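Crov588 (Cafeteriavirus, PDB 6NYR) is of unknown function but folds as a leucine-rich repeat protein of FNIP repeats that curves into a circular solenoid. Local coordinates at residues T122-G127 with G141-L146; K401-S406 with V424-L429. All blocks are in the same frame, centred on the assembly; numbering follows the deposited sequence.

In the fold
Both contacts join neighbouring coils of one leucine-rich repeat solenoid, at different levels of the coil. Interaction 1 comes first along the chain. It pairs strand 123-125 with the start of strand 145-147, where the coils share parallel beta hydrogen bonds. Interaction 2 opens much later and uses the loops that precede strands 409-411 and 431-433. Their centres are about 59 Å apart, on opposite sides of the chain's centre, and their nearest atoms stay about 45 Å apart. The two therefore do not touch. Interaction 1 joins its coils by strand hydrogen bonds and stacked histidines, interaction 2 by packing between loops.

Interaction 1: T122-G127 with G141-L146; sequences THLTFG and GGLTHL
The carbonyl oxygen of Thr122 accepts three hydrogen bonds from Thr144 and His145. His145 N donates from 3.0 Å to Thr122 O, almost in line with the carbonyl bond. Thr144 N also reaches Thr122 O, and Thr144 OG1 donates to Thr122 O from 2.9 Å, well above the carbonyl plane. A chi1 of 56° sets Thr144 OG1 between its own backbone N and carbonyl carbon, within reach of Thr122 O and of the ring of the following residue, His145. His145 ND1 donates to Thr144 OG1 at 3.0 Å, in the ring plane, which, with the stacking, helps hold the rotation of the imidazole. The previous coil repeats the relay: His123 ND1 donates to Thr122 OG1, which is bonded in turn to Leu100 O. Held in matching poses, the His123 and His145 rings form an offset stack, with centroids 4.2 Å apart and planes 10° apart. His123 NE2 lies over one face of His145, and His145 CB lies over a face of His123. The stack runs on to His167, a feature of this part of the chain. One residue further, Leu124 N donates to His145 O at 2.9 Å in a nearly straight bond. On the opposite face of the strands from the histidines, Leu124 and Leu146 lie side by side, with Leu124 CD2 3.9 Å from Leu146 CD1. The same methyl of Leu146 meets Phe126 CE2 at 3.9 Å. Parallel strands with buried, inward-facing leucines are the hallmark of a leucine-rich repeat solenoid.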
loop_
_atom_site.group_PDB
_atom_site.type_symbol
_atom_site.label_atom_id
_atom_site.label_comp_id
_atom_site.label_asym_id
_atom_site.label_seq_id
_atom_site.Cartn_x
_atom_site.Cartn_y
_atom_site.Cartn_z
ATOM N N THR A 122 28.939 13.120 3.852
ATOM C CA THR A 122 28.860 11.909 3.051
ATOM C C THR A 122 27.676 11.886 2.092
ATOM O O THR A 122 27.743 11.204 1.067
ATOM C CB THR A 122 28.763 10.669 3.955
ATOM O OG1 THR A 122 27.760 10.881 4.958
ATOM C CG2 THR A 122 30.093 10.382 4.629
ATOM N N HIS A 123 26.601 12.610 2.398
ATOM C CA HIS A 123 25.383 12.599 1.599
ATOM C C HIS A 123 25.000 14.030 1.272
ATOM O O HIS A 123 24.700 14.814 2.180
ATOM C CB HIS A 123 24.244 11.889 2.345
ATOM C CG HIS A 123 24.417 10.405 2.449
ATOM N ND1 HIS A 123 25.486 9.820 3.095
ATOM C CD2 HIS A 123 23.649 9.384 1.999
ATOM C CE1 HIS A 123 25.372 8.505 3.032
ATOM N NE2 HIS A 123 24.264 8.215 2.373
ATOM N N LEU A 124 25.027 14.373 -0.013
ATOM C CA LEU A 124 24.675 15.707 -0.483
ATOM C C LEU A 124 23.575 15.611 -1.529
ATOM O O LEU A 124 23.672 14.813 -2.468
ATOM C CB LEU A 124 25.893 16.428 -1.065
ATOM C CG LEU A 124 25.606 17.793 -1.695
ATOM C CD1 LEU A 124 24.956 18.723 -0.683
ATOM C CD2 LEU A 124 26.882 18.411 -2.255
ATOM N N THR A 125 22.534 16.418 -1.362
ATOM C CA THR A 125 21.446 16.530 -2.323
ATOM C C THR A 125 21.202 18.005 -2.606
ATOM O O THR A 125 20.974 18.787 -1.678
ATOM C CB THR A 125 20.166 15.869 -1.796
ATOM O OG1 THR A 125 20.382 14.456 -1.661
ATOM C CG2 THR A 125 19.001 16.123 -2.743
ATOM N N PHE A 126 21.256 18.382 -3.883
ATOM C CA PHE A 126 21.036 19.769 -4.265
ATOM C C PHE A 126 19.546 20.075 -4.387
ATOM O O PHE A 126 18.726 19.198 -4.676
ATOM C CB PHE A 126 21.729 20.089 -5.593
ATOM C CG PHE A 126 23.208 20.337 -5.467
ATOM C CD1 PHE A 126 23.688 21.563 -5.035
ATOM C CD2 PHE A 126 24.118 19.344 -5.788
ATOM C CE1 PHE A 126 25.045 21.793 -4.919
ATOM C CE2 PHE A 126 25.477 19.566 -5.672
ATOM C CZ PHE A 126 25.941 20.792 -5.238
ATOM N N GLY A 127 19.207 21.341 -4.162
ATOM C CA GLY A 127 17.837 21.793 -4.289
ATOM C C GLY A 127 17.383 21.889 -5.732
ATOM O O GLY A 127 18.157 21.759 -6.681
ATOM N N GLY A 141 35.568 15.630 0.366
ATOM C CA GLY A 141 36.454 14.608 -0.160
ATOM C C GLY A 141 36.006 13.188 0.092
ATOM O O GLY A 141 36.456 12.277 -0.610
ATOM N N GLY A 142 35.148 12.976 1.083
ATOM C CA GLY A 142 34.645 11.652 1.377
ATOM C C GLY A 142 33.178 11.466 1.039
ATOM O O GLY A 142 32.506 10.613 1.629
ATOM N N LEU A 143 32.661 12.262 0.103
ATOM C CA LEU A 143 31.271 12.128 -0.307
ATOM C C LEU A 143 31.024 10.747 -0.908
ATOM O O LEU A 143 31.823 10.244 -1.705
ATOM C CB LEU A 143 30.914 13.191 -1.343
ATOM C CG LEU A 143 29.877 14.277 -1.060
ATOM C CD1 LEU A 143 29.176 14.618 -2.408
ATOM C CD2 LEU A 143 28.856 13.929 -0.017
ATOM N N THR A 144 29.904 10.139 -0.528
ATOM C CA THR A 144 29.478 8.858 -1.081
ATOM C C THR A 144 28.210 8.958 -1.915
ATOM O O THR A 144 28.080 8.252 -2.916
ATOM C CB THR A 144 29.250 7.837 0.044
ATOM O OG1 THR A 144 28.300 8.359 0.980
ATOM C CG2 THR A 144 30.554 7.526 0.758
ATOM N N HIS A 145 27.263 9.810 -1.526
ATOM C CA HIS A 145 25.979 9.924 -2.204
ATOM C C HIS A 145 25.790 11.360 -2.672
ATOM O O HIS A 145 25.832 12.292 -1.861
ATOM C CB HIS A 145 24.836 9.491 -1.282
ATOM C CG HIS A 145 24.793 8.014 -1.028
ATOM N ND1 HIS A 145 25.828 7.330 -0.427
ATOM C CD2 HIS A 145 23.851 7.085 -1.323
ATOM C CE1 HIS A 145 25.519 6.047 -0.346
ATOM N NE2 HIS A 145 24.325 5.873 -0.885
ATOM N N LEU A 146 25.584 11.533 -3.978
ATOM C CA LEU A 146 25.360 12.844 -4.569
ATOM C C LEU A 146 24.139 12.799 -5.477
ATOM O O LEU A 146 24.073 11.976 -6.394
ATOM C CB LEU A 146 26.578 13.310 -5.368
ATOM C CG LEU A 146 26.406 14.648 -6.092
ATOM C CD1 LEU A 146 26.225 15.774 -5.082
ATOM C CD2 LEU A 146 27.576 14.913 -7.018
#

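Interaction 2: K401-S406 with V424-L429; sequences KVLPNS and VLPNGL
Apolar contacts carry most of this junction, and they centre on Leu403 and Pro426. The side chain of Leu403 runs alongside that of Leu425, pointing the same way, and Leu403 CD1 comes 4.1 Å from Leu425 CD2. Both leucines have CG beside the backbone N, with chi1 of -61° in Leu403 and -57° in Leu425, and this matched shape lets them lie in file. Both also touch Leu410 of strand 409-411, in the interior of the coil. Leu403 CB lies 4.0 Å from Pro426 CD, and Leu403 CD1 has a more distant neighbour in Val424 CG1. Pro426 CB meets Asn405 CA at 3.8 Å.

A second group of contacts sets carbon against backbone oxygen. Leu403 CD1 approaches Val424 O at 3.6 Å. Pro404 O points obliquely toward the CB-CG side of the Pro426 ring, 3.3 Å from Pro426 CG.

The hydrogen bonds of these loops lie within 424-429 or run to coils outside the pair. Leu429 N bonds to Pro426 O at 3.1 Å and closes a type II beta turn with Gly428 at its third position. Ser406 OG links back to Asn383 O and Leu385 O of the preceding coil. Ser450 OG joins Gly428 N and Leu429 O from the following one. Gly428 has no side chain to make such a link between these two loops.

No hydrogen bond crosses between 401-406 and 424-429. The two loops are held by the fit of Leu403 and Pro426 against each other and against backbone oxygens, so the directional bonds lie with other coils.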
loop_
_atom_site.group_PDB
_atom_site.type_symbol
_atom_site.label_atom_id
_atom_site.label_comp_id
_atom_site.label_asym_id
_atom_site.label_seq_id
_atom_site.Cartn_x
_atom_site.Cartn_y
_atom_site.Cartn_z
ATOM N N LYS A 401 -14.936 -32.905 -14.629
ATOM C CA LYS A 401 -13.513 -33.169 -14.445
ATOM C C LYS A 401 -12.628 -32.063 -15.003
ATOM O O LYS A 401 -11.516 -32.338 -15.481
ATOM C CB LYS A 401 -13.143 -34.513 -15.073
ATOM C CG LYS A 401 -13.240 -35.702 -14.110
ATOM C CD LYS A 401 -14.690 -36.043 -13.782
ATOM C CE LYS A 401 -14.867 -36.367 -12.304
ATOM N NZ LYS A 401 -14.554 -37.776 -11.947
ATOM N N VAL A 402 -13.072 -30.814 -14.922
ATOM C CA VAL A 402 -12.315 -29.703 -15.486
ATOM C C VAL A 402 -11.349 -29.115 -14.466
ATOM O O VAL A 402 -10.156 -28.965 -14.742
ATOM C CB VAL A 402 -13.286 -28.630 -16.026
ATOM C CG1 VAL A 402 -12.512 -27.449 -16.587
ATOM C CG2 VAL A 402 -14.217 -29.232 -17.063
ATOM N N LEU A 403 -11.841 -28.762 -13.284
ATOM C CA LEU A 403 -10.987 -28.161 -12.264
ATOM C C LEU A 403 -10.152 -29.239 -11.580
ATOM O O LEU A 403 -10.687 -30.290 -11.212
ATOM C CB LEU A 403 -11.833 -27.417 -11.239
ATOM C CG LEU A 403 -12.667 -26.271 -11.822
ATOM C CD1 LEU A 403 -13.636 -25.713 -10.788
ATOM C CD2 LEU A 403 -11.768 -25.164 -12.365
ATOM N N PRO A 404 -8.848 -29.026 -11.415
ATOM C CA PRO A 404 -8.002 -30.060 -10.800
ATOM C C PRO A 404 -8.254 -30.205 -9.306
ATOM O O PRO A 404 -8.640 -29.256 -8.618
ATOM C CB PRO A 404 -6.576 -29.566 -11.078
ATOM C CG PRO A 404 -6.716 -28.072 -11.162
ATOM C CD PRO A 404 -8.081 -27.813 -11.772
ATOM N N ASN A 405 -8.014 -31.422 -8.805
ATOM C CA ASN A 405 -8.147 -31.684 -7.382
ATOM C C ASN A 405 -7.219 -30.826 -6.536
ATOM O O ASN A 405 -7.520 -30.605 -5.358
ATOM C CB ASN A 405 -7.863 -33.161 -7.074
ATOM C CG ASN A 405 -8.850 -34.103 -7.744
ATOM O OD1 ASN A 405 -10.036 -33.789 -7.878
ATOM N ND2 ASN A 405 -8.366 -35.266 -8.166
ATOM N N SER A 406 -6.123 -30.326 -7.098
ATOM C CA SER A 406 -5.171 -29.561 -6.311
ATOM C C SER A 406 -5.622 -28.130 -6.049
ATOM O O SER A 406 -4.981 -27.436 -5.252
ATOM C CB SER A 406 -3.811 -29.535 -7.017
ATOM O OG SER A 406 -3.938 -29.066 -8.352
ATOM N N VAL A 424 -18.190 -30.514 -9.654
ATOM C CA VAL A 424 -17.459 -29.522 -10.427
ATOM C C VAL A 424 -16.332 -28.927 -9.590
ATOM O O VAL A 424 -15.174 -28.899 -10.006
ATOM C CB VAL A 424 -18.397 -28.419 -10.965
ATOM C CG1 VAL A 424 -17.590 -27.420 -11.806
ATOM C CG2 VAL A 424 -19.511 -29.022 -11.791
ATOM N N LEU A 425 -16.670 -28.448 -8.392
ATOM C CA LEU A 425 -15.691 -27.842 -7.500
ATOM C C LEU A 425 -14.923 -28.938 -6.771
ATOM O O LEU A 425 -15.541 -29.819 -6.162
ATOM C CB LEU A 425 -16.387 -26.926 -6.505
ATOM C CG LEU A 425 -17.224 -25.815 -7.140
ATOM C CD1 LEU A 425 -18.092 -25.140 -6.084
ATOM C CD2 LEU A 425 -16.348 -24.800 -7.852
ATOM N N PRO A 426 -13.592 -28.907 -6.794
ATOM C CA PRO A 426 -12.824 -30.019 -6.221
ATOM C C PRO A 426 -12.853 -30.024 -4.702
ATOM O O PRO A 426 -12.825 -28.974 -4.058
ATOM C CB PRO A 426 -11.402 -29.777 -6.743
ATOM C CG PRO A 426 -11.336 -28.285 -6.926
ATOM C CD PRO A 426 -12.720 -27.864 -7.375
ATOM N N ASN A 427 -12.936 -31.229 -4.136
ATOM C CA ASN A 427 -12.657 -31.404 -2.718
ATOM C C ASN A 427 -11.227 -30.958 -2.445
ATOM O O ASN A 427 -10.283 -31.446 -3.075
ATOM C CB ASN A 427 -12.849 -32.859 -2.303
ATOM C CG ASN A 427 -14.306 -33.262 -2.269
ATOM O OD1 ASN A 427 -15.134 -32.597 -1.639
ATOM N ND2 ASN A 427 -14.632 -34.360 -2.941
ATOM N N GLY A 428 -11.070 -30.013 -1.524
ATOM C CA GLY A 428 -9.805 -29.346 -1.286
ATOM C C GLY A 428 -9.842 -27.852 -1.512
ATOM O O GLY A 428 -8.956 -27.137 -1.021
ATOM N N LEU A 429 -10.846 -27.350 -2.230
ATOM C CA LEU A 429 -10.982 -25.916 -2.425
ATOM C C LEU A 429 -11.172 -25.221 -1.084
ATOM O O LEU A 429 -12.011 -25.624 -0.272
ATOM C CB LEU A 429 -12.162 -25.614 -3.344
ATOM C CG LEU A 429 -12.185 -24.195 -3.917
ATOM C CD1 LEU A 429 -11.091 -24.072 -4.982
ATOM C CD2 LEU A 429 -13.538 -23.838 -4.491
#